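Local structure of catabolite control protein A (Lactococcus lactis, 2O20) at residues L166-S171 with T196-G201; V252-A257 with F269-G274; T172-D177 with I325-S330. The protein probably acts as a global transcriptional regulator of carbon catabolite repression and activation, binding regulatory DNA as a member of the LacI family. The protein carries 1 engineered substitution. All coordinates share one frame; numbering follows the deposited sequence. Where two conformers were deposited one is given.

Contact 1: L166-S171 with T196-G201; sequences LAAYQS and TERMVG. With SO4 (sulfate ion), chain L.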
loop_
_atom_site.group_PDB
_atom_site.type_symbol
_atom_site.label_atom_id
_atom_site.label_comp_id
_atom_site.label_asym_id
_atom_site.label_seq_id
_atom_site.Cartn_x
_atom_site.Cartn_y
_atom_site.Cartn_z
ATOM N N LEU D 166 -19.228 17.930 -4.373
ATOM C CA LEU D 166 -18.739 18.444 -5.650
ATOM C C LEU D 166 -18.012 17.357 -6.461
ATOM O O LEU D 166 -18.228 17.240 -7.676
ATOM C CB LEU D 166 -17.854 19.694 -5.415
ATOM C CG LEU D 166 -17.210 20.358 -6.628
ATOM C CD1 LEU D 166 -18.286 20.917 -7.550
ATOM C CD2 LEU D 166 -16.256 21.444 -6.165
ATOM N N ALA D 167 -17.142 16.582 -5.817
ATOM C CA ALA D 167 -16.458 15.468 -6.497
ATOM C C ALA D 167 -17.440 14.442 -7.085
ATOM O O ALA D 167 -17.266 13.993 -8.211
ATOM C CB ALA D 167 -15.456 14.792 -5.544
ATOM N N ALA D 168 -18.465 14.081 -6.321
ATOM C CA ALA D 168 -19.493 13.129 -6.776
ATOM C C ALA D 168 -20.354 13.733 -7.916
ATOM O O ALA D 168 -20.694 13.032 -8.866
ATOM C CB ALA D 168 -20.368 12.674 -5.599
ATOM N N TYR D 169 -20.672 15.028 -7.837
ATOM C CA TYR D 169 -21.359 15.746 -8.919
ATOM C C TYR D 169 -20.532 15.765 -10.213
ATOM O O TYR D 169 -21.044 15.376 -11.251
ATOM C CB TYR D 169 -21.715 17.193 -8.489
ATOM C CG TYR D 169 -22.310 18.039 -9.596
ATOM C CD1 TYR D 169 -23.666 17.947 -9.926
ATOM C CD2 TYR D 169 -21.513 18.936 -10.316
ATOM C CE1 TYR D 169 -24.215 18.731 -10.941
ATOM C CE2 TYR D 169 -22.041 19.737 -11.314
ATOM C CZ TYR D 169 -23.396 19.622 -11.638
ATOM O OH TYR D 169 -23.913 20.413 -12.638
ATOM N N GLN D 170 -19.261 16.180 -10.136
ATOM C CA GLN D 170 -18.379 16.265 -11.321
ATOM C C GLN D 170 -18.130 14.862 -11.938
ATOM O O GLN D 170 -18.108 14.711 -13.149
ATOM C CB GLN D 170 -17.035 16.893 -10.967
ATOM C CG GLN D 170 -17.087 18.389 -10.671
ATOM C CD GLN D 170 -15.853 18.875 -9.944
ATOM O OE1 GLN D 170 -15.028 18.078 -9.497
ATOM N NE2 GLN D 170 -15.729 20.200 -9.806
ATOM N N SER D 171 -17.958 13.844 -11.091
ATOM C CA SER D 171 -17.759 12.473 -11.556
ATOM C C SER D 171 -18.980 11.946 -12.335
ATOM O O SER D 171 -18.857 11.359 -13.445
ATOM C CB SER D 171 -17.460 11.540 -10.353
ATOM O OG SER D 171 -16.255 11.895 -9.739
ATOM N N THR D 196 -23.693 10.604 2.447
ATOM C CA THR D 196 -24.894 11.413 2.175
ATOM C C THR D 196 -24.541 12.618 1.298
ATOM O O THR D 196 -25.321 12.992 0.449
ATOM C CB THR D 196 -25.578 11.846 3.476
ATOM O OG1 THR D 196 -24.622 12.492 4.304
ATOM C CG2 THR D 196 -26.099 10.666 4.226
ATOM N N GLU D 197 -23.331 13.171 1.441
ATOM C CA GLU D 197 -22.855 14.264 0.567
ATOM C C GLU D 197 -22.578 13.771 -0.866
ATOM O O GLU D 197 -22.941 14.441 -1.828
ATOM C CB GLU D 197 -21.608 14.944 1.157
ATOM C CG GLU D 197 -21.806 15.546 2.562
ATOM C CD GLU D 197 -22.355 16.964 2.574
ATOM O OE1 GLU D 197 -22.614 17.543 1.494
ATOM O OE2 GLU D 197 -22.526 17.507 3.689
ATOM N N ARG D 198 -21.938 12.597 -1.002
ATOM C CA ARG D 198 -21.748 11.965 -2.304
ATOM C C ARG D 198 -23.101 11.712 -2.980
ATOM O O ARG D 198 -23.277 11.995 -4.169
ATOM C CB ARG D 198 -20.972 10.639 -2.164
ATOM C CG ARG D 198 -19.509 10.849 -1.805
ATOM C CD ARG D 198 -18.849 9.496 -1.595
ATOM N NE ARG D 198 -17.406 9.602 -1.428
ATOM C CZ ARG D 198 -16.745 9.417 -0.288
ATOM N NH1 ARG D 198 -17.369 9.165 0.848
ATOM N NH2 ARG D 198 -15.430 9.501 -0.277
ATOM N N MET D 199 -24.052 11.184 -2.219
ATOM C CA MET D 199 -25.425 10.966 -2.732
ATOM C C MET D 199 -26.102 12.233 -3.261
ATOM O O MET D 199 -26.724 12.196 -4.326
ATOM C CB MET D 199 -26.324 10.344 -1.667
ATOM C CG MET D 199 -27.684 9.996 -2.191
ATOM S SD MET D 199 -27.674 8.551 -3.274
ATOM C CE MET D 199 -28.259 7.320 -2.100
ATOM N N VAL D 200 -25.964 13.353 -2.546
ATOM C CA VAL D 200 -26.584 14.590 -2.984
ATOM C C VAL D 200 -25.957 15.009 -4.308
ATOM O O VAL D 200 -26.664 15.360 -5.226
ATOM C CB VAL D 200 -26.489 15.696 -1.918
ATOM C CG1 VAL D 200 -27.042 17.046 -2.438
ATOM C CG2 VAL D 200 -27.240 15.274 -0.646
ATOM N N GLY D 201 -24.636 14.931 -4.415
ATOM C CA GLY D 201 -23.953 15.371 -5.633
ATOM C C GLY D 201 -24.313 14.506 -6.843
ATOM O O GLY D 201 -24.584 15.015 -7.934
HETATM S S SO4 L . -16.394 5.976 3.883
HETATM O O1 SO4 L . -17.158 6.437 5.049
HETATM O O2 SO4 L . -17.228 5.055 3.106
HETATM O O3 SO4 L . -16.013 7.128 3.065
HETATM O O4 SO4 L . -15.197 5.273 4.352
#
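A168 and G201 face each other where helix 164-177 passes helix 193-208, and two such small residues let the helices come close. The axes of the two segments approach to 7.2 Å and cross at -35°, pointing broadly the same way.

Close van der Waals packing joins a methyl group to the opposite backbone. A168 CB rests on the main chain of the other helix, 3.3 Å from R198 O. It also makes an apolar contact with the first carbon of the arginine side chain, A168 CB lying 4.0 Å from R198 CB. With only hydrogens on its CA, G201 lets the backbones meet, the CA atoms of Y169 and G201 being 4.2 Å apart.

The polar touch between the backbones is a CA-H...O contact, in which Y169 CA lies 3.5 Å from G201 O. Since CG of Y169 stands anti to its own nitrogen (chi1 175°), the ring leads away from this close point, keeping G201 O at its edge and in its plane. Its hydroxyl is hydrogen-bonded to E208 OE1, further along helix 193-208, and to K173 NZ.

Beyond CB the extended chain of R198 leads away from A168 toward a sulfate, probably from the crystallisation liquor. Its NH1 is hydrogen-bonded to N195 OD1 and makes a weak bond of 3.3 Å to O3 of the sulfate. N195 ND2 is hydrogen-bonded to the same ion.

Close approach of the segments therefore rests on a methyl, a glycine backbone and a weak CA-H...O contact, without a conventional hydrogen bond between them.

Contact 2: V252-A257 with F269-G274; sequences VGLLSA and FEIISG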
loop_
_atom_site.group_PDB
_atom_site.type_symbol
_atom_site.label_atom_id
_atom_site.label_comp_id
_atom_site.label_asym_id
_atom_site.label_seq_id
_atom_site.Cartn_x
_atom_site.Cartn_y
_atom_site.Cartn_z
ATOM N N VAL D 252 -10.625 -0.619 -8.269
ATOM C CA VAL D 252 -9.640 -1.482 -8.885
ATOM C C VAL D 252 -10.187 -2.914 -8.983
ATOM O O VAL D 252 -9.954 -3.587 -9.999
ATOM C CB VAL D 252 -8.276 -1.455 -8.154
ATOM C CG1 VAL D 252 -7.296 -2.426 -8.772
ATOM C CG2 VAL D 252 -7.660 -0.054 -8.185
ATOM N N GLY D 253 -10.902 -3.367 -7.945
ATOM C CA GLY D 253 -11.606 -4.643 -7.978
ATOM C C GLY D 253 -12.675 -4.760 -9.052
ATOM O O GLY D 253 -12.725 -5.773 -9.768
ATOM N N LEU D 254 -13.499 -3.723 -9.193
ATOM C CA LEU D 254 -14.524 -3.632 -10.245
ATOM C C LEU D 254 -13.891 -3.696 -11.631
ATOM O O LEU D 254 -14.332 -4.483 -12.483
ATOM C CB LEU D 254 -15.350 -2.328 -10.111
ATOM C CG LEU D 254 -16.562 -2.228 -11.046
ATOM C CD1 LEU D 254 -17.576 -3.253 -10.627
ATOM C CD2 LEU D 254 -17.164 -0.846 -11.057
ATOM N N LEU D 255 -12.810 -2.946 -11.825
ATOM C CA LEU D 255 -12.079 -2.956 -13.111
ATOM C C LEU D 255 -11.482 -4.328 -13.419
ATOM O O LEU D 255 -11.653 -4.829 -14.537
ATOM C CB LEU D 255 -10.986 -1.869 -13.150
ATOM C CG LEU D 255 -10.141 -1.730 -14.428
ATOM C CD1 LEU D 255 -11.019 -1.458 -15.607
ATOM C CD2 LEU D 255 -9.125 -0.628 -14.275
ATOM N N SER D 256 -10.831 -4.950 -12.437
ATOM C CA SER D 256 -10.270 -6.277 -12.575
ATOM C C SER D 256 -11.316 -7.263 -13.072
ATOM O O SER D 256 -11.055 -8.089 -13.961
ATOM C CB SER D 256 -9.668 -6.827 -11.238
ATOM O OG SER D 256 -8.389 -6.256 -10.957
ATOM N N ALA D 257 -12.470 -7.223 -12.442
ATOM C CA ALA D 257 -13.547 -8.166 -12.799
ATOM C C ALA D 257 -14.144 -7.911 -14.191
ATOM O O ALA D 257 -14.385 -8.869 -14.937
ATOM C CB ALA D 257 -14.602 -8.163 -11.714
ATOM N N PHE D 269 -18.157 -0.144 -20.780
ATOM C CA PHE D 269 -18.236 0.099 -19.335
ATOM C C PHE D 269 -17.136 1.080 -18.902
ATOM O O PHE D 269 -15.979 0.892 -19.266
ATOM C CB PHE D 269 -18.172 -1.185 -18.493
ATOM C CG PHE D 269 -18.779 -1.008 -17.114
ATOM C CD1 PHE D 269 -20.120 -1.329 -16.884
ATOM C CD2 PHE D 269 -18.045 -0.474 -16.092
ATOM C CE1 PHE D 269 -20.690 -1.110 -15.628
ATOM C CE2 PHE D 269 -18.613 -0.215 -14.846
ATOM C CZ PHE D 269 -19.938 -0.563 -14.620
ATOM N N GLU D 270 -17.524 2.098 -18.139
ATOM C CA GLU D 270 -16.612 3.153 -17.693
ATOM C C GLU D 270 -16.610 3.237 -16.168
ATOM O O GLU D 270 -17.624 2.999 -15.532
ATOM C CB GLU D 270 -17.033 4.503 -18.242
ATOM C CG GLU D 270 -17.088 4.633 -19.770
ATOM C CD GLU D 270 -17.366 6.056 -20.211
ATOM O OE1 GLU D 270 -16.553 6.960 -19.931
ATOM O OE2 GLU D 270 -18.452 6.287 -20.810
ATOM N N ILE D 271 -15.448 3.542 -15.602
ATOM C CA ILE D 271 -15.253 3.589 -14.153
ATOM C C ILE D 271 -14.481 4.876 -13.754
ATOM O O ILE D 271 -13.478 5.233 -14.363
ATOM C CB ILE D 271 -14.466 2.357 -13.622
ATOM C CG1 ILE D 271 -15.185 1.056 -13.978
ATOM C CG2 ILE D 271 -14.278 2.443 -12.090
ATOM C CD1 ILE D 271 -14.383 -0.210 -13.677
ATOM N N ILE D 272 -14.962 5.530 -12.701
ATOM C CA ILE D 272 -14.245 6.653 -12.086
ATOM C C ILE D 272 -14.085 6.319 -10.599
ATOM O O ILE D 272 -15.058 6.024 -9.920
ATOM C CB ILE D 272 -15.002 8.011 -12.276
ATOM C CG1 ILE D 272 -15.238 8.291 -13.762
ATOM C CG2 ILE D 272 -14.169 9.167 -11.604
ATOM C CD1 ILE D 272 -16.036 9.567 -14.065
ATOM N N SER D 273 -12.850 6.308 -10.126
ATOM C CA SER D 273 -12.518 6.070 -8.727
ATOM C C SER D 273 -12.501 7.356 -7.864
ATOM O O SER D 273 -12.666 8.469 -8.350
ATOM C CB SER D 273 -11.156 5.343 -8.652
ATOM O OG SER D 273 -10.935 4.801 -7.352
ATOM N N GLY D 274 -12.310 7.160 -6.568
ATOM C CA GLY D 274 -12.549 8.181 -5.585
ATOM C C GLY D 274 -11.399 9.014 -5.029
ATOM O O GLY D 274 -11.674 10.100 -4.502
#
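I271 pushes its CD1 methyl against helix 248-260, reaching the backbone itself: I271 CD1 lies 3.6 Å from L255 CA. Its conformation explains this reach. CG1 is anti to the carbonyl carbon (chi1 -58°), and chi2 of 171° extends the chain, carrying the terminal methyl straight out from the strand. A beta-branched isoleucine suits a strand, and its longer branch spans the gap to the helix.

Two leucines receive that methyl. L254 directs its CB toward the strand and, with CG anti to its nitrogen (chi1 -172°), brings CD2 to 3.9 Å from I271 CD1. L255 adopts nearly the same rotamer but leaves the helix at a different angle, so it is chiefly the root of its side chain that comes near, L255 CB being 3.8 Å from I271 CD1. Both leucines cross the isoleucine at a slant.

F269, just before the strand, adds its ring to the group. L254 CD2 approaches the ring obliquely, 4.1 Å from F269 CE2, and I271 CG1 lies in the ring plane at its edge. Thus L254 CD2 meets both F269 and I271. Helix 225-237 adds A232 against L254 and L235 against F269.

All four touching residues are buried. Within the beta-alpha-beta unit of strand 242-245, helix 248-260 and strand 270-272, these two segments thus meet by apolar side chains alone, through dispersion and exclusion of water; a polar link between S273 OG and D248 OD1 lies nearby.

Contact 3: T172-D177 with I325-S330; sequences TKKLID and IFSRRS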
loop_
_atom_site.group_PDB
_atom_site.type_symbol
_atom_site.label_atom_id
_atom_site.label_comp_id
_atom_site.label_asym_id
_atom_site.label_seq_id
_atom_site.Cartn_x
_atom_site.Cartn_y
_atom_site.Cartn_z
ATOM N N THR D 172 -20.158 12.118 -11.741
ATOM C CA THR D 172 -21.410 11.672 -12.365
ATOM C C THR D 172 -21.645 12.421 -13.692
ATOM O O THR D 172 -21.948 11.799 -14.699
ATOM C CB THR D 172 -22.596 11.838 -11.399
ATOM O OG1 THR D 172 -22.288 11.175 -10.159
ATOM C CG2 THR D 172 -23.913 11.302 -12.010
ATOM N N LYS D 173 -21.454 13.749 -13.698
ATOM C CA LYS D 173 -21.609 14.548 -14.914
ATOM C C LYS D 173 -20.666 14.141 -16.045
ATOM O O LYS D 173 -21.037 14.153 -17.203
ATOM C CB LYS D 173 -21.406 16.049 -14.581
ATOM C CG LYS D 173 -21.886 17.003 -15.623
ATOM C CD LYS D 173 -21.725 18.472 -15.137
ATOM C CE LYS D 173 -22.388 19.447 -16.074
ATOM N NZ LYS D 173 -22.370 20.804 -15.465
ATOM N N LYS D 174 -19.437 13.762 -15.708
ATOM C CA LYS D 174 -18.499 13.271 -16.694
ATOM C C LYS D 174 -19.028 12.017 -17.415
ATOM O O LYS D 174 -18.869 11.868 -18.625
ATOM C CB LYS D 174 -17.160 12.971 -16.009
ATOM C CG LYS D 174 -16.080 12.510 -16.942
ATOM C CD LYS D 174 -14.709 12.563 -16.284
ATOM C CE LYS D 174 -13.698 11.857 -17.117
ATOM N NZ LYS D 174 -13.377 12.622 -18.348
ATOM N N LEU D 175 -19.657 11.118 -16.673
ATOM C CA LEU D 175 -20.214 9.891 -17.267
ATOM C C LEU D 175 -21.505 10.218 -18.062
ATOM O O LEU D 175 -21.797 9.599 -19.092
ATOM C CB LEU D 175 -20.502 8.857 -16.180
ATOM C CG LEU D 175 -19.260 8.339 -15.441
ATOM C CD1 LEU D 175 -19.618 7.513 -14.221
ATOM C CD2 LEU D 175 -18.366 7.554 -16.376
ATOM N N ILE D 176 -22.272 11.179 -17.577
ATOM C CA ILE D 176 -23.452 11.670 -18.332
ATOM C C ILE D 176 -22.991 12.221 -19.675
ATOM O O ILE D 176 -23.567 11.921 -20.709
ATOM C CB ILE D 176 -24.234 12.740 -17.536
ATOM C CG1 ILE D 176 -24.980 12.055 -16.395
ATOM C CG2 ILE D 176 -25.269 13.506 -18.444
ATOM C CD1 ILE D 176 -25.480 12.964 -15.360
ATOM N N ASP D 177 -21.919 13.002 -19.658
ATOM C CA ASP D 177 -21.458 13.665 -20.864
ATOM C C ASP D 177 -20.848 12.730 -21.907
ATOM O O ASP D 177 -20.779 13.111 -23.077
ATOM C CB ASP D 177 -20.528 14.841 -20.519
ATOM C CG ASP D 177 -21.275 16.011 -19.833
ATOM O OD1 ASP D 177 -22.527 16.038 -19.830
ATOM O OD2 ASP D 177 -20.604 16.911 -19.291
ATOM N N ILE D 325 -9.981 15.963 -11.198
ATOM C CA ILE D 325 -10.249 14.652 -11.834
ATOM C C ILE D 325 -9.153 14.429 -12.854
ATOM O O ILE D 325 -8.861 15.310 -13.677
ATOM C CB ILE D 325 -11.638 14.595 -12.480
ATOM C CG1 ILE D 325 -12.715 14.650 -11.386
ATOM C CG2 ILE D 325 -11.803 13.342 -13.363
ATOM C CD1 ILE D 325 -14.120 14.464 -11.845
ATOM N N PHE D 326 -8.489 13.278 -12.751
ATOM C CA PHE D 326 -7.508 12.855 -13.736
ATOM C C PHE D 326 -8.110 11.842 -14.701
ATOM O O PHE D 326 -8.450 10.726 -14.289
ATOM C CB PHE D 326 -6.302 12.217 -13.036
ATOM C CG PHE D 326 -5.492 13.177 -12.186
ATOM C CD1 PHE D 326 -5.543 14.561 -12.388
ATOM C CD2 PHE D 326 -4.633 12.685 -11.235
ATOM C CE1 PHE D 326 -4.795 15.414 -11.589
ATOM C CE2 PHE D 326 -3.862 13.535 -10.449
ATOM C CZ PHE D 326 -3.943 14.898 -10.633
ATOM N N SER D 327 -8.210 12.215 -15.977
ATOM C CA SER D 327 -8.839 11.351 -16.989
ATOM C C SER D 327 -7.825 10.374 -17.543
ATOM O O SER D 327 -6.764 10.785 -18.020
ATOM C CB SER D 327 -9.448 12.189 -18.121
ATOM O OG SER D 327 -10.550 12.929 -17.636
ATOM N N ARG D 328 -8.146 9.081 -17.472
ATOM C CA ARG D 328 -7.238 8.032 -17.927
ATOM C C ARG D 328 -8.033 7.068 -18.840
ATOM O O ARG D 328 -9.000 7.487 -19.488
ATOM C CB ARG D 328 -6.534 7.369 -16.725
ATOM C CG ARG D 328 -5.645 8.332 -15.907
ATOM C CD ARG D 328 -4.825 7.597 -14.852
ATOM N NE ARG D 328 -4.079 8.510 -13.993
ATOM C CZ ARG D 328 -4.178 8.564 -12.666
ATOM N NH1 ARG D 328 -5.018 7.766 -12.000
ATOM N NH2 ARG D 328 -3.444 9.448 -12.009
ATOM N N ARG D 329 -7.636 5.804 -18.936
ATOM C CA ARG D 329 -8.216 4.928 -19.955
ATOM C C ARG D 329 -9.421 4.081 -19.482
ATOM O O ARG D 329 -9.904 3.248 -20.246
ATOM C CB ARG D 329 -7.119 4.070 -20.582
ATOM C CG ARG D 329 -6.055 4.971 -21.254
ATOM C CD ARG D 329 -5.166 4.254 -22.225
ATOM N NE ARG D 329 -4.219 5.148 -22.909
ATOM C CZ ARG D 329 -3.080 5.636 -22.395
ATOM N NH1 ARG D 329 -2.688 5.376 -21.142
ATOM N NH2 ARG D 329 -2.314 6.413 -23.154
ATOM N N SER D 330 -9.964 4.339 -18.292
ATOM C CA SER D 330 -11.224 3.687 -17.887
ATOM C C SER D 330 -12.477 4.505 -18.157
ATOM O O SER D 330 -13.581 4.057 -17.810
ATOM C CB SER D 330 -11.202 3.224 -16.419
ATOM O OG SER D 330 -11.132 4.330 -15.524
#
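K174 reaches from helix 164-177 to S327, just after strand 324-326, and the two side chains are joined by a hydrogen bond in which K174 NZ donates to S327 OG over 2.9 Å. This is the polar part of the contact. The lysine chain leaves the helix with CG anti to the backbone nitrogen (chi1 -177°) and stays extended through chi3; a bend at chi4 (72°) then turns the ammonium group at the end of the chain. The neighbouring K174 CE is also close, 3.4 Å from S327 OG. Serine suits the far end because its short side chain, directed toward the helix, offers a hydroxyl oxygen to the lysine.

The apolar part lies further back along the same chain. K174 CD passes I325 CG2 at 4.2 Å, the two side chains sliding past each other in opposite directions. Lysine serves both purposes: its methylenes can rest beside the isoleucine while its charged end remains near the surface. K174 also packs against I272 of strand 270-272.

The segments are 148 residues apart in sequence, and the contact is peripheral, burying 112 Å² in all. It joins a helix packed on the four-stranded parallel sheet to the C-terminal part of the chain, where strand 324-326 pairs antiparallel with strand 289-291, in the periplasmic-binding-protein-like fold of LacI-family regulators.

Overall arrangement
The three contacts lie on the subdomain built round the parallel sheet of strands 218-219, 183-186, 242-245 and 270-272. Contacts 1 and 3 use successive parts of helix 164-177, their centres about 14 Å apart, and I325 of contact 3 reaches back to Q170 and S171 of contact 1. Contact 2, its centre about 18 Å from that of contact 1, packs on the side of strand 270-272 that carries I271; I272 points to the opposite side, toward helix 164-177, with I272 CD1 3.4 Å from S171 O. Contacts 2 and 3, about 12 Å apart between centres, are tied by a probable hydrogen bond of 2.8 Å between I271 O and S330 OG. The sulfate touches contact 1 alone among the three.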